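Local coordinates for protein nucleoporin nup120 (Schizosaccharomyces pombe, PDB 4GQ2) that serves as a structural component of the nuclear pore complex, where nucleoporins can also dock transiently associated nuclear transport factors, at residues I105-N110 against I129-H134; E271-S276 against L324-E329; E737-L742 against T769-F774. All coordinates share one frame; numbering follows the deposited sequence.

Interaction 1. Residues I105-N110 against I129-H134; sequences IHFPSN and IYAITH
T133 packs its side chain against the loop F107-N110. T133 CB lies against two backbone carbonyls, 3.4 Å from N110 O and close to S109 O as well. From CB the chain forks. OG1 sits between its own backbone N and carbonyl carbon (chi1 60°) and runs beside the S109 side chain, with T133 OG1 4.0 Å from S109 CB. The methyl takes the other branch. T133 CG2 touches S109 O at 3.3 Å and F107 CD2 at 3.7 Å, reaching the ring at a slant. At the far end of that ring F107 CZ meets A131 CB at 4.2 Å. Y139, on the strand after 126-133, meets the F107 ring edge-to-face. Replacing T133 with an alanine would probably open a gap between the F107 ring and the S109 carbonyl. Just past T133 the backbones join: H134 N donates to N110 O at 2.7 Å, with 148° at the hydrogen. T133 CA adds a CH...O contact to the same oxygen. The loop that leaves strand 101-106 of one sheet packs on the end of strand 126-133, which belongs to the next sheet. Such a junction of successive sheets is typical of neighbouring blades in a beta-propeller.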
ATOM      1  N   ILE A 105      26.152  -1.093 -15.029  1.00 41.89           N
ATOM      2  CA  ILE A 105      27.350  -1.148 -15.851  1.00 39.08           C
ATOM      3  C   ILE A 105      27.815  -2.591 -15.928  1.00 35.33           C
ATOM      4  O   ILE A 105      28.030  -3.232 -14.904  1.00 47.10           O
ATOM      5  CB  ILE A 105      28.458  -0.250 -15.259  1.00 38.00           C
ATOM      6  CG1 ILE A 105      27.976   1.201 -15.221  1.00 44.22           C
ATOM      7  CG2 ILE A 105      29.742  -0.361 -16.070  1.00 37.24           C
ATOM      8  CD1 ILE A 105      28.775   2.138 -14.342  1.00 33.54           C
ATOM      9  N   HIS A 106      27.954  -3.101 -17.146  1.00 42.01           N
ATOM     10  CA  HIS A 106      28.409  -4.475 -17.363  1.00 42.78           C
ATOM     11  C   HIS A 106      29.868  -4.495 -17.685  1.00 46.95           C
ATOM     12  O   HIS A 106      30.378  -3.599 -18.373  1.00 44.95           O
ATOM     13  CB  HIS A 106      27.645  -5.147 -18.496  1.00 40.00           C
ATOM     14  CG  HIS A 106      26.152  -5.148 -18.313  1.00 45.57           C
ATOM     15  ND1 HIS A 106      25.486  -6.205 -17.807  1.00 46.86           N
ATOM     16  CD2 HIS A 106      25.195  -4.176 -18.602  1.00 43.01           C
ATOM     17  CE1 HIS A 106      24.170  -5.926 -17.771  1.00 42.88           C
ATOM     18  NE2 HIS A 106      23.993  -4.682 -18.256  1.00 49.32           N
ATOM     19  N   PHE A 107      30.538  -5.532 -17.183  1.00 46.00           N
ATOM     20  CA  PHE A 107      31.971  -5.729 -17.339  1.00 47.44           C
ATOM     21  C   PHE A 107      32.229  -7.096 -17.960  1.00 49.07           C
ATOM     22  O   PHE A 107      31.383  -7.987 -17.841  1.00 51.07           O
ATOM     23  CB  PHE A 107      32.656  -5.650 -15.974  1.00 47.84           C
ATOM     24  CG  PHE A 107      32.692  -4.270 -15.390  1.00 45.86           C
ATOM     25  CD1 PHE A 107      31.608  -3.774 -14.669  1.00 38.32           C
ATOM     26  CD2 PHE A 107      33.814  -3.462 -15.554  1.00 42.83           C
ATOM     27  CE1 PHE A 107      31.645  -2.500 -14.128  1.00 39.67           C
ATOM     28  CE2 PHE A 107      33.855  -2.182 -15.016  1.00 36.12           C
ATOM     29  CZ  PHE A 107      32.770  -1.702 -14.303  1.00 39.54           C
ATOM     30  N   PRO A 108      33.390  -7.266 -18.631  1.00 55.29           N
ATOM     31  CA  PRO A 108      33.757  -8.563 -19.214  1.00 52.24           C
ATOM     32  C   PRO A 108      34.259  -9.533 -18.152  1.00 55.23           C
ATOM     33  O   PRO A 108      34.336 -10.741 -18.400  1.00 54.89           O
ATOM     34  CB  PRO A 108      34.900  -8.218 -20.182  1.00 46.45           C
ATOM     35  CG  PRO A 108      35.011  -6.730 -20.205  1.00 49.09           C
ATOM     36  CD  PRO A 108      34.398  -6.234 -18.932  1.00 54.38           C
ATOM     37  N   SER A 109      34.606  -8.988 -16.987  1.00 56.33           N
ATOM     38  CA  SER A 109      35.046  -9.765 -15.832  1.00 53.57           C
ATOM     39  C   SER A 109      34.530  -9.119 -14.545  1.00 56.04           C
ATOM     40  O   SER A 109      34.315  -7.906 -14.509  1.00 49.42           O
ATOM     41  CB  SER A 109      36.571  -9.833 -15.814  1.00 47.18           C
ATOM     42  OG  SER A 109      37.058 -10.155 -14.527  1.00 48.11           O
ATOM     43  N   ASN A 110      34.346  -9.927 -13.498  1.00 44.75           N
ATOM     44  CA  ASN A 110      33.841  -9.452 -12.210  1.00 41.79           C
ATOM     45  C   ASN A 110      34.710  -8.367 -11.580  1.00 50.94           C
ATOM     46  O   ASN A 110      35.921  -8.533 -11.464  1.00 51.63           O
ATOM     47  CB  ASN A 110      33.685 -10.619 -11.219  1.00 41.24           C
ATOM     48  CG  ASN A 110      32.359 -11.357 -11.371  1.00 44.69           C
ATOM     49  OD1 ASN A 110      31.335 -10.763 -11.702  1.00 49.89           O
ATOM     50  ND2 ASN A 110      32.373 -12.658 -11.116  1.00 43.74           N
ATOM     51  N   ILE A 129      34.464   7.102 -11.276  1.00 50.01           N
ATOM     52  CA  ILE A 129      34.646   5.788 -10.660  1.00 44.81           C
ATOM     53  C   ILE A 129      35.869   5.061 -11.226  1.00 47.89           C
ATOM     54  O   ILE A 129      36.000   4.895 -12.444  1.00 52.19           O
ATOM     55  CB  ILE A 129      33.419   4.872 -10.835  1.00 42.21           C
ATOM     56  CG1 ILE A 129      32.145   5.580 -10.388  1.00 43.08           C
ATOM     57  CG2 ILE A 129      33.603   3.573 -10.047  1.00 41.18           C
ATOM     58  CD1 ILE A 129      30.893   4.945 -10.948  1.00 53.15           C
ATOM     59  N   TYR A 130      36.756   4.639 -10.327  1.00 49.37           N
ATOM     60  CA  TYR A 130      37.813   3.687 -10.641  1.00 45.88           C
ATOM     61  C   TYR A 130      37.318   2.287 -10.302  1.00 43.12           C
ATOM     62  O   TYR A 130      36.854   2.045  -9.186  1.00 49.19           O
ATOM     63  CB  TYR A 130      39.061   3.963  -9.804  1.00 51.93           C
ATOM     64  CG  TYR A 130      39.698   5.320  -9.988  1.00 48.93           C
ATOM     65  CD1 TYR A 130      40.602   5.557 -11.026  1.00 48.94           C
ATOM     66  CD2 TYR A 130      39.421   6.359  -9.103  1.00 48.24           C
ATOM     67  CE1 TYR A 130      41.195   6.802 -11.188  1.00 54.66           C
ATOM     68  CE2 TYR A 130      40.005   7.608  -9.258  1.00 50.15           C
ATOM     69  CZ  TYR A 130      40.891   7.824 -10.297  1.00 56.09           C
ATOM     70  OH  TYR A 130      41.473   9.063 -10.440  1.00 63.27           O
ATOM     71  N   ALA A 131      37.428   1.368 -11.260  1.00 44.26           N
ATOM     72  CA  ALA A 131      37.047  -0.026 -11.055  1.00 43.11           C
ATOM     73  C   ALA A 131      38.084  -0.986 -11.625  1.00 51.20           C
ATOM     74  O   ALA A 131      38.571  -0.798 -12.743  1.00 48.68           O
ATOM     75  CB  ALA A 131      35.683  -0.300 -11.665  1.00 51.78           C
ATOM     76  N   ILE A 132      38.420  -2.007 -10.840  1.00 51.73           N
ATOM     77  CA  ILE A 132      39.354  -3.050 -11.258  1.00 37.26           C
ATOM     78  C   ILE A 132      38.652  -4.396 -11.202  1.00 43.43           C
ATOM     79  O   ILE A 132      38.015  -4.752 -10.199  1.00 52.31           O
ATOM     80  CB  ILE A 132      40.635  -3.075 -10.384  1.00 45.33           C
ATOM     81  CG1 ILE A 132      41.444  -1.784 -10.574  1.00 44.21           C
ATOM     82  CG2 ILE A 132      41.495  -4.285 -10.723  1.00 43.83           C
ATOM     83  CD1 ILE A 132      42.424  -1.472  -9.460  1.00 41.01           C
ATOM     84  N   THR A 133      38.769  -5.142 -12.291  1.00 40.65           N
ATOM     85  CA  THR A 133      38.113  -6.425 -12.406  1.00 41.00           C
ATOM     86  C   THR A 133      39.094  -7.549 -12.073  1.00 47.44           C
ATOM     87  O   THR A 133      40.288  -7.304 -11.906  1.00 46.57           O
ATOM     88  CB  THR A 133      37.516  -6.602 -13.815  1.00 42.97           C
ATOM     89  OG1 THR A 133      38.558  -6.522 -14.793  1.00 48.47           O
ATOM     90  CG2 THR A 133      36.496  -5.506 -14.090  1.00 32.76           C
ATOM     91  N   HIS A 134      38.583  -8.774 -11.960  1.00 51.71           N
ATOM     92  CA  HIS A 134      39.408  -9.948 -11.681  1.00 61.92           C
ATOM     93  C   HIS A 134      40.394 -10.201 -12.801  1.00 69.24           C
ATOM     94  O   HIS A 134      41.426 -10.847 -12.594  1.00 74.27           O
ATOM     95  CB  HIS A 134      38.529 -11.178 -11.419  1.00 57.34           C
ATOM     96  CG  HIS A 134      39.313 -12.434 -11.091  1.00 77.90           C
ATOM     97  ND1 HIS A 134      39.602 -13.372 -12.016  1.00 85.39           N
ATOM     98  CD2 HIS A 134      39.888 -12.871  -9.898  1.00 86.79           C
ATOM     99  CE1 HIS A 134      40.315 -14.362 -11.445  1.00 80.30           C
ATOM    100  NE2 HIS A 134      40.488 -14.055 -10.150  1.00 84.70           N
TER

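Interaction 2. Residues E271-S276 against L324-E329; sequences ETIELS and LNVVIE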
ATOM      1  N   GLU A 271      56.684   8.746   8.544  1.00 77.66           N
ATOM      2  CA  GLU A 271      56.519   8.285   9.916  1.00 81.61           C
ATOM      3  C   GLU A 271      56.019   6.849   9.954  1.00 67.05           C
ATOM      4  O   GLU A 271      55.206   6.438   9.129  1.00 69.32           O
ATOM      5  CB  GLU A 271      55.565   9.215  10.671  1.00 83.83           C
ATOM      6  CG  GLU A 271      56.048   9.598  12.064  1.00 96.34           C
ATOM      7  CD  GLU A 271      55.381   8.809  13.171  1.00 97.03           C
ATOM      8  OE1 GLU A 271      54.969   7.656  12.925  1.00114.33           O
ATOM      9  OE2 GLU A 271      55.273   9.349  14.292  1.00 87.38           O
ATOM     10  N   THR A 272      56.528   6.091  10.917  1.00 65.00           N
ATOM     11  CA  THR A 272      56.181   4.689  11.082  1.00 62.16           C
ATOM     12  C   THR A 272      56.111   4.394  12.571  1.00 63.20           C
ATOM     13  O   THR A 272      56.926   4.899  13.341  1.00 56.03           O
ATOM     14  CB  THR A 272      57.241   3.775  10.444  1.00 54.73           C
ATOM     15  OG1 THR A 272      57.688   4.346   9.208  1.00 66.49           O
ATOM     16  CG2 THR A 272      56.682   2.391  10.187  1.00 63.98           C
ATOM     17  N   ILE A 273      55.128   3.593  12.972  1.00 65.42           N
ATOM     18  CA  ILE A 273      55.018   3.141  14.357  1.00 64.54           C
ATOM     19  C   ILE A 273      54.750   1.644  14.382  1.00 72.20           C
ATOM     20  O   ILE A 273      53.819   1.167  13.736  1.00 72.34           O
ATOM     21  CB  ILE A 273      53.881   3.854  15.117  1.00 68.16           C
ATOM     22  CG1 ILE A 273      54.045   5.372  15.049  1.00 67.67           C
ATOM     23  CG2 ILE A 273      53.823   3.382  16.568  1.00 68.47           C
ATOM     24  CD1 ILE A 273      52.789   6.134  15.404  1.00 71.17           C
ATOM     25  N   GLU A 274      55.572   0.908  15.123  1.00 82.35           N
ATOM     26  CA  GLU A 274      55.295  -0.500  15.376  1.00 88.91           C
ATOM     27  C   GLU A 274      54.230  -0.612  16.459  1.00 78.43           C
ATOM     28  O   GLU A 274      54.347  -0.010  17.528  1.00 83.71           O
ATOM     29  CB  GLU A 274      56.565  -1.264  15.770  1.00102.35           C
ATOM     30  CG  GLU A 274      56.330  -2.738  16.082  1.00105.89           C
ATOM     31  CD  GLU A 274      57.574  -3.591  15.930  1.00110.13           C
ATOM     32  OE1 GLU A 274      58.618  -3.252  16.528  1.00109.04           O
ATOM     33  OE2 GLU A 274      57.501  -4.616  15.218  1.00115.24           O
ATOM     34  N   LEU A 275      53.185  -1.376  16.161  1.00 86.26           N
ATOM     35  CA  LEU A 275      52.115  -1.646  17.113  1.00 87.08           C
ATOM     36  C   LEU A 275      52.348  -2.996  17.782  1.00 78.15           C
ATOM     37  O   LEU A 275      53.263  -3.734  17.403  1.00 86.25           O
ATOM     38  CB  LEU A 275      50.755  -1.633  16.409  1.00 87.93           C
ATOM     39  CG  LEU A 275      50.439  -0.489  15.438  1.00 96.69           C
ATOM     40  CD1 LEU A 275      49.238  -0.846  14.577  1.00 96.59           C
ATOM     41  CD2 LEU A 275      50.220   0.835  16.162  1.00 92.87           C
ATOM     42  N   SER A 276      51.504  -3.319  18.761  1.00 85.00           N
ATOM     43  CA  SER A 276      51.621  -4.562  19.530  1.00 90.48           C
ATOM     44  C   SER A 276      51.360  -5.828  18.701  1.00 98.49           C
ATOM     45  O   SER A 276      50.954  -5.750  17.539  1.00 96.65           O
ATOM     46  CB  SER A 276      50.705  -4.510  20.753  1.00 82.79           C
ATOM     47  OG  SER A 276      49.467  -3.910  20.424  1.00 83.04           O
ATOM     48  N   LEU A 324      55.542  14.717   9.730  1.00 96.98           N
ATOM     49  CA  LEU A 324      54.234  14.401  10.285  1.00 91.28           C
ATOM     50  C   LEU A 324      54.356  13.424  11.446  1.00 92.96           C
ATOM     51  O   LEU A 324      55.150  12.488  11.392  1.00 98.74           O
ATOM     52  CB  LEU A 324      53.301  13.846   9.203  1.00 78.69           C
ATOM     53  CG  LEU A 324      52.961  14.813   8.065  1.00 82.52           C
ATOM     54  CD1 LEU A 324      53.748  14.481   6.802  1.00 88.42           C
ATOM     55  CD2 LEU A 324      51.468  14.796   7.784  1.00 75.47           C
ATOM     56  N   ASN A 325      53.578  13.661  12.499  1.00 87.76           N
ATOM     57  CA  ASN A 325      53.571  12.794  13.671  1.00 87.86           C
ATOM     58  C   ASN A 325      52.214  12.125  13.846  1.00 92.66           C
ATOM     59  O   ASN A 325      51.174  12.782  13.757  1.00 85.30           O
ATOM     60  CB  ASN A 325      53.904  13.578  14.949  1.00101.28           C
ATOM     61  CG  ASN A 325      55.053  14.555  14.769  1.00126.36           C
ATOM     62  OD1 ASN A 325      56.047  14.259  14.104  1.00145.29           O
ATOM     63  ND2 ASN A 325      54.924  15.732  15.379  1.00121.41           N
ATOM     64  N   VAL A 326      52.231  10.818  14.091  1.00 82.26           N
ATOM     65  CA  VAL A 326      51.029  10.096  14.484  1.00 78.80           C
ATOM     66  C   VAL A 326      51.115   9.858  15.989  1.00 72.10           C
ATOM     67  O   VAL A 326      51.770   8.921  16.446  1.00 77.93           O
ATOM     68  CB  VAL A 326      50.854   8.780  13.688  1.00 80.45           C
ATOM     69  CG1 VAL A 326      49.650   7.999  14.181  1.00 89.16           C
ATOM     70  CG2 VAL A 326      50.676   9.077  12.211  1.00 75.94           C
ATOM     71  N   VAL A 327      50.471  10.735  16.754  1.00 73.24           N
ATOM     72  CA  VAL A 327      50.538  10.675  18.216  1.00 74.15           C
ATOM     73  C   VAL A 327      49.254  10.074  18.775  1.00 70.19           C
ATOM     74  O   VAL A 327      48.154  10.449  18.367  1.00 78.56           O
ATOM     75  CB  VAL A 327      50.834  12.061  18.848  1.00 84.04           C
ATOM     76  CG1 VAL A 327      50.906  11.960  20.366  1.00 94.48           C
ATOM     77  CG2 VAL A 327      52.140  12.635  18.312  1.00 69.11           C
ATOM     78  N   ILE A 328      49.415   9.137  19.706  1.00 71.24           N
ATOM     79  CA  ILE A 328      48.309   8.367  20.286  1.00 76.44           C
ATOM     80  C   ILE A 328      47.334   9.230  21.092  1.00 79.91           C
ATOM     81  O   ILE A 328      47.727  10.225  21.703  1.00 80.89           O
ATOM     82  CB  ILE A 328      48.833   7.248  21.216  1.00 81.11           C
ATOM     83  CG1 ILE A 328      50.263   6.833  20.836  1.00105.83           C
ATOM     84  CG2 ILE A 328      47.884   6.055  21.203  1.00 84.07           C
ATOM     85  CD1 ILE A 328      51.098   6.337  22.000  1.00107.75           C
ATOM     86  N   GLU A 329      46.061   8.835  21.079  1.00 86.57           N
ATOM     87  CA  GLU A 329      45.038   9.426  21.945  1.00 79.88           C
ATOM     88  C   GLU A 329      44.290   8.367  22.757  1.00 71.41           C
ATOM     89  O   GLU A 329      43.794   8.658  23.844  1.00 74.46           O
ATOM     90  CB  GLU A 329      44.045  10.257  21.138  1.00 78.86           C
ATOM     91  CG  GLU A 329      44.607  11.577  20.643  1.00 99.76           C
ATOM     92  CD  GLU A 329      43.526  12.553  20.223  1.00127.08           C
ATOM     93  OE1 GLU A 329      42.500  12.106  19.667  1.00134.04           O
ATOM     94  OE2 GLU A 329      43.706  13.770  20.444  1.00136.87           O
TER
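E271 and I273 reach from strand 268-274 to the backbone and side chain of strand 324-328. Residues 271-274 and 324-328 run nearly parallel, at 27°, their axes 7.3 Å apart at closest. Each strand is the outermost of its own four-stranded antiparallel sheet. The contact therefore joins the edges of two sheets in the beta-propeller domain.

The polar part is a single weak hydrogen bond. V326 N donates to E271 OE2 at 3.4 Å, and the bond is fairly straight, 166° at the hydrogen. The E271 chain is bent at chi2 (-101°), which brings the carboxylate up to V326 N.

Carbon-to-carbonyl contacts come next. The E271 chain lies along the L324 carbonyl, with E271 CG 3.1 Å from L324 O and E271 CB 3.4 Å from it. Two residues on, the end of I273 makes a similar approach: its CD1 is 3.1 Å from V326 O. Both approaches are tight.

The apolar part is small. I273 CD1 meets V326 CB at 3.7 Å and V326 CG1 at 3.9 Å. CG1 of I273 stands anti to the carbonyl carbon, and the extended chi2 carries CD1 across. V326 also packs on L259 and V261 of strand 258-263, inside the sheet of E271.

The two edges thus meet through side chains. A carboxylate accepts one weak bond from an edge N-H, and methyl groups fill in beside it, without a continuous sheet forming.

Interaction 3. Residues E737-L742 against T769-F774; sequences ENSALL and TALQFF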
ATOM      1  N   GLU A 737      -3.782   2.470   5.568  1.00 31.01           N
ATOM      2  CA  GLU A 737      -4.392   2.098   4.302  1.00 35.24           C
ATOM      3  C   GLU A 737      -3.676   2.784   3.133  1.00 32.57           C
ATOM      4  O   GLU A 737      -3.714   2.302   2.006  1.00 42.28           O
ATOM      5  CB  GLU A 737      -5.896   2.411   4.307  1.00 40.56           C
ATOM      6  CG  GLU A 737      -6.740   1.365   3.588  1.00 54.86           C
ATOM      7  CD  GLU A 737      -8.204   1.758   3.424  1.00 66.76           C
ATOM      8  OE1 GLU A 737      -8.676   1.827   2.260  1.00 53.48           O
ATOM      9  OE2 GLU A 737      -8.884   1.986   4.453  1.00 57.84           O
ATOM     10  N   ASN A 738      -3.001   3.897   3.405  1.00 36.47           N
ATOM     11  CA  ASN A 738      -2.262   4.602   2.356  1.00 33.59           C
ATOM     12  C   ASN A 738      -0.924   3.915   2.035  1.00 32.68           C
ATOM     13  O   ASN A 738      -0.318   4.144   0.977  1.00 29.50           O
ATOM     14  CB  ASN A 738      -2.041   6.068   2.753  1.00 28.90           C
ATOM     15  CG  ASN A 738      -3.249   6.944   2.473  1.00 33.07           C
ATOM     16  OD1 ASN A 738      -3.225   7.761   1.555  1.00 39.63           O
ATOM     17  ND2 ASN A 738      -4.312   6.789   3.270  1.00 28.58           N
ATOM     18  N   SER A 739      -0.470   3.075   2.959  1.00 32.36           N
ATOM     19  CA  SER A 739       0.856   2.473   2.871  1.00 33.22           C
ATOM     20  C   SER A 739       0.992   1.496   1.712  1.00 37.56           C
ATOM     21  O   SER A 739       2.026   1.476   1.046  1.00 39.67           O
ATOM     22  CB  SER A 739       1.220   1.788   4.184  1.00 32.41           C
ATOM     23  OG  SER A 739       2.591   1.439   4.173  1.00 41.32           O
ATOM     24  N   ALA A 740      -0.049   0.699   1.474  1.00 41.64           N
ATOM     25  CA  ALA A 740      -0.047  -0.283   0.381  1.00 47.27           C
ATOM     26  C   ALA A 740      -0.812   0.193  -0.858  1.00 41.63           C
ATOM     27  O   ALA A 740      -0.964  -0.548  -1.835  1.00 41.99           O
ATOM     28  CB  ALA A 740      -0.595  -1.620   0.863  1.00 54.31           C
ATOM     29  N   LEU A 741      -1.267   1.441  -0.821  1.00 39.27           N
ATOM     30  CA  LEU A 741      -2.072   1.996  -1.891  1.00 33.45           C
ATOM     31  C   LEU A 741      -1.202   2.447  -3.057  1.00 37.68           C
ATOM     32  O   LEU A 741      -0.511   3.469  -2.984  1.00 34.56           O
ATOM     33  CB  LEU A 741      -2.930   3.140  -1.358  1.00 40.41           C
ATOM     34  CG  LEU A 741      -4.036   3.737  -2.234  1.00 46.93           C
ATOM     35  CD1 LEU A 741      -4.668   2.716  -3.162  1.00 38.64           C
ATOM     36  CD2 LEU A 741      -5.093   4.334  -1.326  1.00 39.58           C
ATOM     37  N   LEU A 742      -1.238   1.672  -4.136  1.00 35.21           N
ATOM     38  CA  LEU A 742      -0.409   1.954  -5.302  1.00 34.88           C
ATOM     39  C   LEU A 742      -1.057   2.984  -6.197  1.00 34.29           C
ATOM     40  O   LEU A 742      -2.231   2.868  -6.552  1.00 42.95           O
ATOM     41  CB  LEU A 742      -0.089   0.669  -6.070  1.00 35.01           C
ATOM     42  CG  LEU A 742       1.015  -0.132  -5.385  1.00 41.52           C
ATOM     43  CD1 LEU A 742       1.050  -1.564  -5.893  1.00 42.17           C
ATOM     44  CD2 LEU A 742       2.358   0.557  -5.584  1.00 39.63           C
ATOM     45  N   THR A 769       3.501   5.273  -3.868  1.00 35.37           N
ATOM     46  CA  THR A 769       2.402   4.961  -2.955  1.00 28.98           C
ATOM     47  C   THR A 769       1.740   6.212  -2.412  1.00 31.96           C
ATOM     48  O   THR A 769       2.339   7.295  -2.392  1.00 32.59           O
ATOM     49  CB  THR A 769       2.856   4.091  -1.771  1.00 26.92           C
ATOM     50  OG1 THR A 769       3.589   4.900  -0.844  1.00 37.54           O
ATOM     51  CG2 THR A 769       3.733   2.927  -2.253  1.00 30.92           C
ATOM     52  N   ALA A 770       0.502   6.050  -1.947  1.00 30.91           N
ATOM     53  CA  ALA A 770      -0.219   7.127  -1.279  1.00 29.74           C
ATOM     54  C   ALA A 770       0.496   7.629  -0.013  1.00 30.17           C
ATOM     55  O   ALA A 770       0.406   8.808   0.323  1.00 29.41           O
ATOM     56  CB  ALA A 770      -1.641   6.693  -0.955  1.00 27.77           C
ATOM     57  N   LEU A 771       1.194   6.739   0.688  1.00 32.59           N
ATOM     58  CA  LEU A 771       1.907   7.134   1.907  1.00 38.32           C
ATOM     59  C   LEU A 771       3.197   7.900   1.594  1.00 40.13           C
ATOM     60  O   LEU A 771       3.613   8.750   2.368  1.00 33.27           O
ATOM     61  CB  LEU A 771       2.180   5.931   2.813  1.00 30.57           C
ATOM     62  CG  LEU A 771       2.737   6.230   4.208  1.00 29.42           C
ATOM     63  CD1 LEU A 771       1.797   7.122   5.006  1.00 27.60           C
ATOM     64  CD2 LEU A 771       3.034   4.936   4.968  1.00 28.99           C
ATOM     65  N   GLN A 772       3.816   7.601   0.455  1.00 39.20           N
ATOM     66  CA  GLN A 772       4.975   8.366  -0.015  1.00 32.88           C
ATOM     67  C   GLN A 772       4.536   9.767  -0.450  1.00 35.74           C
ATOM     68  O   GLN A 772       5.239  10.747  -0.217  1.00 46.26           O
ATOM     69  CB  GLN A 772       5.702   7.635  -1.163  1.00 32.47           C
ATOM     70  CG  GLN A 772       6.317   6.297  -0.763  1.00 35.79           C
ATOM     71  CD  GLN A 772       6.745   5.432  -1.938  1.00 41.08           C
ATOM     72  OE1 GLN A 772       6.378   5.679  -3.088  1.00 42.68           O
ATOM     73  NE2 GLN A 772       7.533   4.401  -1.648  1.00 35.65           N
ATOM     74  N   PHE A 773       3.367   9.851  -1.081  1.00 38.53           N
ATOM     75  CA  PHE A 773       2.747  11.125  -1.463  1.00 34.10           C
ATOM     76  C   PHE A 773       2.484  11.978  -0.208  1.00 37.68           C
ATOM     77  O   PHE A 773       2.858  13.152  -0.159  1.00 34.29           O
ATOM     78  CB  PHE A 773       1.450  10.820  -2.211  1.00 34.62           C
ATOM     79  CG  PHE A 773       0.758  12.020  -2.793  1.00 33.04           C
ATOM     80  CD1 PHE A 773      -0.095  12.791  -2.021  1.00 32.77           C
ATOM     81  CD2 PHE A 773       0.894  12.326  -4.145  1.00 35.71           C
ATOM     82  CE1 PHE A 773      -0.770  13.873  -2.569  1.00 32.56           C
ATOM     83  CE2 PHE A 773       0.224  13.409  -4.699  1.00 34.21           C
ATOM     84  CZ  PHE A 773      -0.614  14.182  -3.911  1.00 29.84           C
ATOM     85  N   PHE A 774       1.852  11.383   0.804  1.00 35.22           N
ATOM     86  CA  PHE A 774       1.679  12.044   2.101  1.00 32.89           C
ATOM     87  C   PHE A 774       3.022  12.513   2.665  1.00 37.41           C
ATOM     88  O   PHE A 774       3.136  13.628   3.180  1.00 37.00           O
ATOM     89  CB  PHE A 774       1.020  11.087   3.095  1.00 30.59           C
ATOM     90  CG  PHE A 774       0.896  11.639   4.493  1.00 27.56           C
ATOM     91  CD1 PHE A 774      -0.068  12.602   4.798  1.00 21.79           C
ATOM     92  CD2 PHE A 774       1.727  11.184   5.505  1.00 26.97           C
ATOM     93  CE1 PHE A 774      -0.204  13.086   6.086  1.00 23.65           C
ATOM     94  CE2 PHE A 774       1.603  11.677   6.802  1.00 26.97           C
ATOM     95  CZ  PHE A 774       0.636  12.632   7.093  1.00 24.19           C
TER
HETATM   96  O   HOH W   1       4.219   3.321   1.129  1.00 36.34           O
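The capping box of T769 and Q772 starts helix 770-777, and T769 and its neighbours meet the end of helix 719-739 and the turn after it. This is packing within the helical part of the protein. T769 is the N-cap: Q772 N donates to T769 OG1 at 3.0 Å. Chi1 (75°) sets OG1 between the backbone N and carbonyl carbon, where Q772 N reaches it. In return T769 N donates to Q772 OE1, also at 3.0 Å, approaching from above the amide plane. OE1 takes a second bond from N768 N.

The other segment supplies carbonyls to the first two helical N-H groups. A770 N donates to L741 O at 3.0 Å, with 157° at the hydrogen, and lies in the carbonyl plane. L771 N donates to N738 O at 3.0 Å, but this bond is weak and strongly bent, 124°. The first turn of the helix is thus satisfied partly by its own cap and partly by carbonyls at and just after the end of the preceding helix. L742 and T769 form a single beta bridge alongside.

Side chains close the rest. The A770 methyl touches two partners: its CB is 3.2 Å from N738 OD1 and 3.8 Å from L741 CB. N738 ND2 is tied back to F734 O in its own helix, and N738 and L741 also pack on L832 of helix 826-832. L771 CD2 lies against the S739 side chain, whose OG bonds to D683 of helix 672-703.

One water spans the two segments: it donates to S739 O at 2.9 Å and lies 2.6 Å from T769 OG1.

How the interactions relate
The three contacts follow one another along the chain and do not touch. Interactions 1 and 2 both lie in the beta-propeller region, their centres 36 Å apart, and each joins elements of two different sheets. Interaction 1 is the more buried; a loop packs on a strand end through an aromatic ring, a threonine and one backbone bond. Interaction 2 is partly buried, and its one weak bond runs from a backbone N-H to a carboxylate. Interaction 3 lies in the helical part, closest to the centre of the chain and 54 Å from interaction 2. It is also partly buried, but it is the richest in hydrogen bonds, because a helix start has N-H groups to satisfy.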